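Local coordinates for protein DNA-(apurinic or apyrimidinic site) lyase (Xenopus laevis, PDB 6WCD) that works as a magnesium-dependent 3'-5' DNA exonuclease and weak apurinic/apyrimidinic endonuclease in DNA base excision repair, represented here by its catalytic domain, at residues A[137-142]-A[166-171]. Numbering follows the deposited sequence.
Sequences TVINVY and TRAEAI
Ile171 reaches from the helix to Thr137 and Ile139, alternate residues on one face of the strand, and both of its branches meet them. Its CB, aimed at the strand, divides into two arms. CG1 stands beside the backbone N (chi1 -65°), which leaves CG2 anti to it and pressed on Thr137, 3.6 Å from OG1 and 3.9 Å from CB. The long arm runs through CG1 to CD1, which settles 4.1 Å from Ile139 CD1 and 4.2 Å from Thr137 CG2. The Ile171 and Thr137 side chains cross nearly at right angles. Threonine suits this buried place because its methyl joins the apolar layer, while its OG1 is satisfied by a hydrogen bond to Gln123 NE2. Ile139, extended to its tip (chi2 -178°), carries CD1 onto the helix surface, where Ala168 CB and CA each lie 3.9 Å away; the small alanine lets that methyl come right up to the helix backbone. The two branched isoleucines fill this buried layer without bringing in a polar group. With an alanine in place of Ile171, both arms go, and a gap would probably open over Thr137 and beside the Ile139 CD1 methyl. Segments 137-142 and 166-171 run almost antiparallel, at 174°, their axes approaching to 10.5 Å, as expected for a helix packed on a sheet. They belong to the beta-alpha-beta unit of strand 133-142, helix 152-173 and strand 177-181, within the DNase I-like catalytic domain. Ile171 also touches Val178 of the parallel strand 177-181 and Leu121 of strand 119-127, so the helix spans three neighbouring strands.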
# COMPACT_ATOMS: atom_id res chain seq x y z
N THR A 137 8.12 -0.96 9.24
CA THR A 137 6.86 -0.26 9.06
C THR A 137 6.39 -0.43 7.63
O THR A 137 7.15 -0.15 6.70
CB THR A 137 7.01 1.21 9.41
OG1 THR A 137 7.45 1.35 10.76
CG2 THR A 137 5.66 1.92 9.34
N VAL A 138 5.15 -0.90 7.45
CA VAL A 138 4.51 -1.11 6.17
C VAL A 138 3.50 0.01 5.94
O VAL A 138 2.57 0.19 6.73
CB VAL A 138 3.83 -2.49 6.16
CG1 VAL A 138 3.07 -2.69 4.91
CG2 VAL A 138 4.84 -3.59 6.36
N ILE A 139 3.71 0.78 4.87
CA ILE A 139 2.86 1.88 4.51
C ILE A 139 2.10 1.49 3.27
O ILE A 139 2.70 1.40 2.20
CB ILE A 139 3.69 3.13 4.25
CG1 ILE A 139 4.63 3.40 5.43
CG2 ILE A 139 2.78 4.33 4.00
CD1 ILE A 139 5.49 4.68 5.28
N ASN A 140 0.80 1.27 3.41
CA ASN A 140 -0.08 0.75 2.36
C ASN A 140 -0.85 1.94 1.80
O ASN A 140 -1.64 2.56 2.53
CB ASN A 140 -1.00 -0.29 2.99
CG ASN A 140 -2.09 -0.78 2.08
OD1 ASN A 140 -2.10 -0.44 0.90
ND2 ASN A 140 -3.03 -1.55 2.62
N VAL A 141 -0.63 2.30 0.52
CA VAL A 141 -1.17 3.55 -0.06
C VAL A 141 -1.95 3.32 -1.33
O VAL A 141 -1.61 2.45 -2.16
CB VAL A 141 -0.09 4.60 -0.31
CG1 VAL A 141 0.57 5.01 0.95
CG2 VAL A 141 1.00 4.10 -1.28
N TYR A 142 -3.03 4.10 -1.51
CA TYR A 142 -3.81 4.19 -2.74
C TYR A 142 -3.73 5.64 -3.17
O TYR A 142 -4.49 6.46 -2.69
CB TYR A 142 -5.25 3.72 -2.52
CG TYR A 142 -6.18 3.83 -3.72
CD1 TYR A 142 -5.77 3.47 -4.98
CD2 TYR A 142 -7.46 4.33 -3.59
CE1 TYR A 142 -6.61 3.59 -6.10
CE2 TYR A 142 -8.30 4.44 -4.67
CZ TYR A 142 -7.89 4.07 -5.93
OH TYR A 142 -8.74 4.21 -7.01
N THR A 166 7.49 12.65 3.03
CA THR A 166 7.83 13.22 4.33
C THR A 166 7.66 12.17 5.42
O THR A 166 8.53 12.01 6.29
CB THR A 166 6.94 14.43 4.60
OG1 THR A 166 7.23 15.46 3.64
CG2 THR A 166 7.24 15.02 5.98
N ARG A 167 6.53 11.48 5.42
CA ARG A 167 6.27 10.54 6.50
C ARG A 167 7.22 9.34 6.43
O ARG A 167 7.74 8.89 7.44
CB ARG A 167 4.82 10.08 6.46
CG ARG A 167 4.46 9.11 7.59
CD ARG A 167 4.54 9.82 8.94
NE ARG A 167 4.21 8.97 10.08
CZ ARG A 167 2.98 8.63 10.42
NH1 ARG A 167 1.96 9.01 9.70
NH2 ARG A 167 2.75 7.87 11.51
N ALA A 168 7.38 8.76 5.23
CA ALA A 168 8.18 7.55 5.09
C ALA A 168 9.62 7.81 5.47
O ALA A 168 10.25 6.98 6.15
CB ALA A 168 8.08 7.05 3.67
N GLU A 169 10.17 8.95 5.06
CA GLU A 169 11.55 9.28 5.42
C GLU A 169 11.69 9.58 6.90
O GLU A 169 12.73 9.25 7.51
CB GLU A 169 12.05 10.43 4.54
CG GLU A 169 12.17 9.97 3.10
CD GLU A 169 12.75 11.01 2.16
OE1 GLU A 169 13.08 12.15 2.59
OE2 GLU A 169 12.86 10.67 0.97
N ALA A 170 10.66 10.13 7.53
CA ALA A 170 10.77 10.40 8.96
C ALA A 170 10.75 9.11 9.76
O ALA A 170 11.52 8.95 10.72
CB ALA A 170 9.64 11.31 9.44
N ILE A 171 9.91 8.17 9.36
CA ILE A 171 9.91 6.87 10.05
C ILE A 171 11.27 6.21 9.86
O ILE A 171 11.86 5.69 10.81
CB ILE A 171 8.77 5.98 9.54
CG1 ILE A 171 7.43 6.62 9.90
CG2 ILE A 171 8.89 4.56 10.08
CD1 ILE A 171 6.22 6.03 9.13